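Local structure of beta-lactamase-like protein (Novosphingobium pentaromativorans US6-1, 6AUF) at residues L34-A44 with Y55-S63; W102-H110 with H185-T193. The protein is a zinc-dependent hydrolase of the metallo-beta-lactamase superfamily that probably opens the beta-lactam ring of antibiotics, as its B3-type relatives do. All coordinates share one frame; numbering follows the deposited sequence.

Contact 1 of 2, residues L34-A44 with Y55-S63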
# COMPACT_ATOMS: atom_id res chain seq x y z
N LEU A 34 0.38 6.90 -17.64
CA LEU A 34 -0.80 6.49 -16.90
C LEU A 34 -0.57 6.50 -15.38
O LEU A 34 -1.12 5.67 -14.65
CB LEU A 34 -1.26 5.11 -17.38
CG LEU A 34 -1.72 5.02 -18.85
CD1 LEU A 34 -1.96 3.59 -19.31
CD2 LEU A 34 -2.96 5.86 -19.05
N ASP A 35 0.25 7.44 -14.90
CA ASP A 35 0.50 7.55 -13.47
C ASP A 35 -0.68 8.13 -12.72
O ASP A 35 -0.85 7.86 -11.53
CB ASP A 35 1.72 8.43 -13.19
CG ASP A 35 3.02 7.64 -13.13
OD1 ASP A 35 2.97 6.42 -12.87
OD2 ASP A 35 4.09 8.26 -13.32
N GLY A 36 -1.49 8.94 -13.40
CA GLY A 36 -2.60 9.63 -12.77
C GLY A 36 -3.85 8.78 -12.72
O GLY A 36 -3.80 7.54 -12.72
N ARG A 37 -4.99 9.46 -12.71
CA ARG A 37 -6.26 8.76 -12.57
C ARG A 37 -6.49 7.78 -13.71
O ARG A 37 -7.02 6.68 -13.49
CB ARG A 37 -7.41 9.76 -12.49
CG ARG A 37 -7.29 10.75 -11.35
CD ARG A 37 -7.29 10.03 -10.03
NE ARG A 37 -6.84 10.90 -8.95
CZ ARG A 37 -7.62 11.37 -7.98
NH1 ARG A 37 -7.10 12.15 -7.04
NH2 ARG A 37 -8.90 11.05 -7.94
N GLU A 38 -6.11 8.16 -14.95
CA GLU A 38 -6.38 7.31 -16.11
C GLU A 38 -5.90 5.89 -15.88
O GLU A 38 -6.50 4.94 -16.40
CB GLU A 38 -5.72 7.88 -17.38
CG GLU A 38 -6.19 9.27 -17.81
CD GLU A 38 -5.54 10.39 -16.99
OE1 GLU A 38 -5.50 11.55 -17.50
OE2 GLU A 38 -5.09 10.11 -15.85
N GLY A 39 -4.86 5.72 -15.08
CA GLY A 39 -4.25 4.42 -14.89
C GLY A 39 -4.85 3.55 -13.80
O GLY A 39 -4.65 2.33 -13.83
N TRP A 40 -5.57 4.15 -12.84
CA TRP A 40 -5.93 3.43 -11.62
C TRP A 40 -6.67 2.13 -11.93
O TRP A 40 -6.36 1.08 -11.35
CB TRP A 40 -6.76 4.30 -10.69
CG TRP A 40 -5.98 5.39 -10.03
CD1 TRP A 40 -4.68 5.74 -10.26
CD2 TRP A 40 -6.47 6.30 -9.03
NE1 TRP A 40 -4.33 6.80 -9.47
CE2 TRP A 40 -5.40 7.16 -8.70
CE3 TRP A 40 -7.70 6.46 -8.39
CZ2 TRP A 40 -5.54 8.18 -7.76
CZ3 TRP A 40 -7.83 7.47 -7.45
CH2 TRP A 40 -6.75 8.32 -7.15
N SER A 41 -7.66 2.19 -12.81
CA SER A 41 -8.40 0.99 -13.20
C SER A 41 -7.94 0.46 -14.56
O SER A 41 -8.66 -0.32 -15.20
CB SER A 41 -9.90 1.27 -13.21
OG SER A 41 -10.36 1.52 -11.89
N HIS A 42 -6.76 0.86 -14.99
CA HIS A 42 -6.24 0.54 -16.31
C HIS A 42 -5.31 -0.66 -16.22
O HIS A 42 -4.38 -0.65 -15.40
CB HIS A 42 -5.49 1.73 -16.88
CG HIS A 42 -5.11 1.56 -18.31
ND1 HIS A 42 -4.08 0.73 -18.70
CD2 HIS A 42 -5.62 2.09 -19.44
CE1 HIS A 42 -3.97 0.76 -20.01
NE2 HIS A 42 -4.89 1.58 -20.48
N PRO A 43 -5.53 -1.69 -17.02
CA PRO A 43 -4.80 -2.95 -16.82
C PRO A 43 -3.33 -2.81 -17.19
O PRO A 43 -2.97 -2.17 -18.18
CB PRO A 43 -5.52 -3.94 -17.74
CG PRO A 43 -6.80 -3.24 -18.13
CD PRO A 43 -6.47 -1.80 -18.15
N ALA A 44 -2.48 -3.41 -16.38
CA ALA A 44 -1.05 -3.48 -16.54
C ALA A 44 -0.62 -4.94 -16.55
O ALA A 44 -1.25 -5.79 -15.90
CB ALA A 44 -0.32 -2.75 -15.40
N TYR A 55 4.30 -7.92 -8.65
CA TYR A 55 3.36 -6.85 -8.93
C TYR A 55 2.20 -7.40 -9.75
O TYR A 55 2.42 -8.03 -10.78
CB TYR A 55 4.03 -5.69 -9.67
CG TYR A 55 3.16 -4.46 -9.77
CD1 TYR A 55 2.26 -4.28 -10.82
CD2 TYR A 55 3.25 -3.46 -8.80
CE1 TYR A 55 1.47 -3.14 -10.90
CE2 TYR A 55 2.47 -2.32 -8.87
CZ TYR A 55 1.58 -2.16 -9.91
OH TYR A 55 0.83 -1.02 -9.95
N VAL A 56 0.98 -7.18 -9.28
CA VAL A 56 -0.20 -7.74 -9.92
C VAL A 56 -1.29 -6.69 -9.97
O VAL A 56 -2.46 -7.00 -10.23
CB VAL A 56 -0.69 -9.00 -9.18
CG1 VAL A 56 0.21 -10.19 -9.49
CG2 VAL A 56 -0.74 -8.73 -7.68
N GLY A 57 -0.92 -5.44 -9.71
CA GLY A 57 -1.86 -4.34 -9.72
C GLY A 57 -2.08 -3.79 -11.11
O GLY A 57 -1.75 -4.42 -12.12
N THR A 58 -2.64 -2.58 -11.16
CA THR A 58 -2.89 -1.85 -12.39
C THR A 58 -1.75 -0.88 -12.66
O THR A 58 -0.78 -0.79 -11.91
CB THR A 58 -4.21 -1.09 -12.32
OG1 THR A 58 -4.02 0.08 -11.52
CG2 THR A 58 -5.30 -1.95 -11.73
N CYS A 59 -1.90 -0.12 -13.76
CA CYS A 59 -0.94 0.91 -14.13
C CYS A 59 -0.86 2.04 -13.10
O CYS A 59 0.18 2.70 -13.01
CB CYS A 59 -1.29 1.49 -15.50
SG CYS A 59 -0.77 0.48 -16.94
N GLY A 60 -1.93 2.27 -12.34
CA GLY A 60 -1.96 3.38 -11.41
C GLY A 60 -1.90 2.98 -9.95
O GLY A 60 -1.37 3.74 -9.12
N ILE A 61 -2.44 1.82 -9.60
CA ILE A 61 -2.53 1.37 -8.21
C ILE A 61 -1.84 0.03 -8.08
O ILE A 61 -2.09 -0.89 -8.88
CB ILE A 61 -3.99 1.27 -7.74
CG1 ILE A 61 -4.71 2.62 -7.89
CG2 ILE A 61 -4.03 0.78 -6.31
CD1 ILE A 61 -4.16 3.73 -6.97
N ALA A 62 -0.99 -0.10 -7.07
CA ALA A 62 -0.28 -1.36 -6.86
C ALA A 62 -1.19 -2.39 -6.21
O ALA A 62 -2.21 -2.08 -5.59
CB ALA A 62 0.96 -1.16 -5.99
N SER A 63 -0.80 -3.65 -6.39
CA SER A 63 -1.39 -4.78 -5.70
C SER A 63 -0.30 -5.83 -5.64
O SER A 63 0.26 -6.19 -6.69
CB SER A 63 -2.63 -5.31 -6.43
OG SER A 63 -3.32 -6.25 -5.62
O HOH W 1 -1.38 6.40 -9.48
O HOH W 2 1.99 4.22 -11.98

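Contact 2 of 2, residues W102-H110 with H185-T193. With ZN (zinc ion), chain C.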
# COMPACT_ATOMS: atom_id res chain seq x y z
N TRP A 102 -4.50 -14.78 2.76
CA TRP A 102 -4.71 -13.52 3.46
C TRP A 102 -4.75 -12.37 2.47
O TRP A 102 -4.00 -12.36 1.49
CB TRP A 102 -3.60 -13.26 4.48
CG TRP A 102 -3.67 -14.21 5.63
CD1 TRP A 102 -3.01 -15.39 5.76
CD2 TRP A 102 -4.48 -14.06 6.81
NE1 TRP A 102 -3.35 -15.99 6.95
CE2 TRP A 102 -4.25 -15.20 7.61
CE3 TRP A 102 -5.38 -13.08 7.26
CZ2 TRP A 102 -4.88 -15.38 8.84
CZ3 TRP A 102 -6.00 -13.27 8.48
CH2 TRP A 102 -5.75 -14.41 9.26
N ILE A 103 -5.63 -11.41 2.72
CA ILE A 103 -5.64 -10.14 2.01
C ILE A 103 -5.35 -9.05 3.03
O ILE A 103 -6.02 -8.97 4.07
CB ILE A 103 -6.98 -9.89 1.28
CG1 ILE A 103 -7.13 -10.83 0.09
CG2 ILE A 103 -7.07 -8.47 0.78
CD1 ILE A 103 -8.56 -10.95 -0.36
N LEU A 104 -4.33 -8.25 2.76
CA LEU A 104 -3.91 -7.15 3.60
C LEU A 104 -4.13 -5.85 2.85
O LEU A 104 -4.48 -5.84 1.66
CB LEU A 104 -2.43 -7.29 3.99
CG LEU A 104 -2.02 -8.67 4.50
CD1 LEU A 104 -0.51 -8.71 4.68
CD2 LEU A 104 -2.74 -9.03 5.80
N THR A 105 -3.93 -4.73 3.55
CA THR A 105 -4.15 -3.41 2.97
C THR A 105 -3.03 -2.47 3.39
O THR A 105 -2.45 -2.60 4.47
CB THR A 105 -5.49 -2.79 3.38
OG1 THR A 105 -5.61 -2.77 4.81
CG2 THR A 105 -6.64 -3.56 2.77
N SER A 106 -2.73 -1.52 2.51
CA SER A 106 -1.87 -0.40 2.88
C SER A 106 -2.67 0.60 3.72
O SER A 106 -2.38 0.80 4.91
CB SER A 106 -1.30 0.26 1.63
OG SER A 106 -2.36 0.65 0.79
N HIS A 107 -3.70 1.21 3.13
CA HIS A 107 -4.54 2.14 3.87
C HIS A 107 -5.96 2.06 3.33
O HIS A 107 -6.24 1.35 2.38
CB HIS A 107 -3.95 3.57 3.87
CG HIS A 107 -4.14 4.32 2.59
ND1 HIS A 107 -3.12 4.52 1.68
CD2 HIS A 107 -5.21 5.00 2.10
CE1 HIS A 107 -3.56 5.27 0.68
NE2 HIS A 107 -4.82 5.56 0.90
N GLU A 108 -6.87 2.78 3.99
CA GLU A 108 -8.29 2.45 3.96
C GLU A 108 -9.09 3.33 3.00
O GLU A 108 -10.23 3.69 3.28
CB GLU A 108 -8.86 2.53 5.38
CG GLU A 108 -8.99 3.95 5.98
CD GLU A 108 -7.72 4.47 6.64
OE1 GLU A 108 -7.82 5.39 7.49
OE2 GLU A 108 -6.62 3.96 6.32
N HIS A 109 -8.51 3.66 1.86
CA HIS A 109 -9.19 4.44 0.84
C HIS A 109 -9.64 3.54 -0.31
O HIS A 109 -9.07 2.47 -0.53
CB HIS A 109 -8.28 5.56 0.34
CG HIS A 109 -8.05 6.63 1.36
ND1 HIS A 109 -6.96 7.47 1.33
CD2 HIS A 109 -8.76 6.99 2.46
CE1 HIS A 109 -7.02 8.31 2.34
NE2 HIS A 109 -8.10 8.04 3.04
N HIS A 110 -10.68 3.99 -1.02
CA HIS A 110 -11.33 3.15 -2.04
C HIS A 110 -10.38 2.78 -3.17
O HIS A 110 -10.48 1.68 -3.74
CB HIS A 110 -12.53 3.88 -2.63
CG HIS A 110 -12.13 5.05 -3.47
ND1 HIS A 110 -11.87 4.95 -4.81
CD2 HIS A 110 -11.88 6.34 -3.13
CE1 HIS A 110 -11.51 6.13 -5.28
NE2 HIS A 110 -11.51 6.99 -4.28
N HIS A 185 -0.56 9.28 6.29
CA HIS A 185 -1.46 9.68 5.22
C HIS A 185 -2.91 9.59 5.62
O HIS A 185 -3.74 10.39 5.16
CB HIS A 185 -1.18 8.83 3.96
CG HIS A 185 -2.28 8.87 2.94
ND1 HIS A 185 -2.43 9.89 2.02
CD2 HIS A 185 -3.31 8.02 2.70
CE1 HIS A 185 -3.49 9.67 1.27
NE2 HIS A 185 -4.04 8.54 1.66
N SER A 186 -3.24 8.63 6.48
CA SER A 186 -4.58 8.42 6.99
C SER A 186 -4.47 7.81 8.38
O SER A 186 -3.39 7.34 8.77
CB SER A 186 -5.38 7.50 6.08
OG SER A 186 -4.88 6.18 6.21
N PRO A 187 -5.55 7.78 9.14
CA PRO A 187 -5.46 7.15 10.47
C PRO A 187 -5.11 5.68 10.42
O PRO A 187 -4.35 5.20 11.28
CB PRO A 187 -6.85 7.40 11.06
CG PRO A 187 -7.30 8.66 10.40
CD PRO A 187 -6.80 8.55 8.98
N GLY A 188 -5.62 4.95 9.43
CA GLY A 188 -5.45 3.51 9.32
C GLY A 188 -4.23 3.07 8.55
O GLY A 188 -4.05 1.87 8.30
N SER A 189 -3.37 4.01 8.15
CA SER A 189 -2.25 3.67 7.28
C SER A 189 -1.34 2.63 7.92
O SER A 189 -0.97 2.72 9.10
CB SER A 189 -1.46 4.93 6.94
OG SER A 189 -0.15 4.55 6.55
N ALA A 190 -0.97 1.63 7.12
CA ALA A 190 -0.07 0.56 7.52
C ALA A 190 1.01 0.38 6.46
O ALA A 190 0.79 0.61 5.27
CB ALA A 190 -0.81 -0.75 7.72
N SER A 191 2.18 -0.04 6.91
CA SER A 191 3.30 -0.38 6.05
C SER A 191 3.76 -1.79 6.39
O SER A 191 3.70 -2.22 7.55
CB SER A 191 4.45 0.61 6.22
OG SER A 191 4.13 1.84 5.61
N TRP A 192 4.21 -2.51 5.36
CA TRP A 192 4.50 -3.93 5.48
C TRP A 192 5.94 -4.23 5.07
O TRP A 192 6.52 -3.54 4.23
CB TRP A 192 3.53 -4.72 4.63
CG TRP A 192 2.11 -4.65 5.11
CD1 TRP A 192 1.17 -3.73 4.75
CD2 TRP A 192 1.47 -5.56 6.02
NE1 TRP A 192 -0.02 -4.00 5.38
CE2 TRP A 192 0.14 -5.12 6.17
CE3 TRP A 192 1.89 -6.68 6.74
CZ2 TRP A 192 -0.78 -5.77 7.00
CZ3 TRP A 192 0.98 -7.32 7.57
CH2 TRP A 192 -0.34 -6.87 7.69
N THR A 193 6.49 -5.29 5.64
CA THR A 193 7.91 -5.59 5.53
C THR A 193 8.11 -7.11 5.56
O THR A 193 7.49 -7.80 6.39
CB THR A 193 8.66 -4.87 6.68
OG1 THR A 193 9.60 -3.94 6.14
CG2 THR A 193 9.35 -5.84 7.67
ZN ZN C . -5.31 7.52 0.37
O HOH W 3 -4.12 -0.84 6.66

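Contact 1 of 2, residues L34-A44 with Y55-S63
The indole of Trp-40 meets Ile-61 with one face and Arg-37 with the other. CD1 of Ile-61 sits 3.8 Å from the centroid of the Trp-40 five-membered ring, 4° off the ring normal, a CH-pi contact over the face; on the opposite face the CD methylene of Arg-37 covers the rim. NE1 of Trp-40 donates to a water at 3.0 Å, and that water gives its protons to the carbonyls of Asp-35 and Gly-60, tying the ring to both backbones. The imidazole of His-42 is layered between CD1 of Leu-34 and CD of Pro-43, while SG of Cys-59 approaches it obliquely, 3.8 Å from ND1 of His-42. The hydroxyl of Tyr-55 donates to Thr-58 O, which lies in plane at that ring's edge.

The polar bonds across the contact centre on Thr-58. A chi1 of 76° tucks its OG1 back over its own main chain, where it donates to Trp-40 O at 2.6 Å, above the carbonyl plane, and accepts from the amides of Gly-60 and Ile-61, an ST turn and ST motif combined. Cys-59 N reaches His-42 O at 3.0 Å in an almost straight bond (176°). Ala-44 CB packs 3.6 Å from SG of Cys-59, whose disulfide to Cys-31 links this loop to the N-terminal region. Ile-61 touches His-251, and Trp-40 lies close to Asp-111, both ligands of the second zinc; the arrangement, an N-terminal segment packed on the loop between strands 53-55 and 64-66, is consistent with one wall of the metallo-beta-lactamase active site.

Contact 2 of 2, residues W102-H110 with H185-T193
His-107, His-109 and His-185 give one zinc ion three of its four ligand atoms: NE2 of His-107 (2.1 Å), ND1 of His-109 (1.9 Å) and NE2 of His-185 (2.1 Å). The rings are splayed: His-107 and His-185 have planes at 55°, with CD2 of His-185 over the centre of the His-107 face, whereas His-109 and His-185 meet rim to rim. Second-shell acceptors fix their rotation, Asp-210 for His-107, Asp-146 for His-109 and Thr-213 O for His-185.

The carboxylate of Glu-108 meets the type I turn 186-189 at two points. Its OE1 takes the amide N of Gly-188 at 3.0 Å on the syn side but tilted out of the carboxylate plane, and its OE2 takes OG of Ser-186 at 2.8 Å from above that plane; the bend at chi2 (-85°) brings the group over the turn. His-107 and His-109 belong to the His-X-His-X-Asp-His motif of the metallo-beta-lactamase fold, completed by Asp-111 and His-112 after strand 100-104; His-185 comes from the other half, ahead of strand 190-197.

Ala-190 N donates to Ser-106 O at 2.7 Å. NE1 of Trp-192 donates to Thr-105 O at 2.9 Å, near its ring plane but from above the carbonyl plane, and Leu-104 CD1 lies over the Trp-192 six-membered ring, 3.5 Å from the centroid. Val-179 and Leu-177 of strand 175-181 extend this packing.

Contact 2 is buried, its centre about 6 Å from that of the chain, and joins the two sheets of the fold; contact 1, about 13 Å out, is partly buried and consists mostly of loop and turn. They share no segment, and their centres are about 17 Å apart, yet contact 2 is part of the dinuclear zinc site and contact 1 lies beside it. Contact 2 supplies three ligands of one zinc directly, whereas contact 1 adds none and instead places Trp-40 and Ile-61 near residues that bind the other. The chemistry follows: metal coordination and a buried carboxylate in contact 2, against a backbone bond, a threonine hydroxyl, bridging waters, ring packing and half of a disulfide in contact 1.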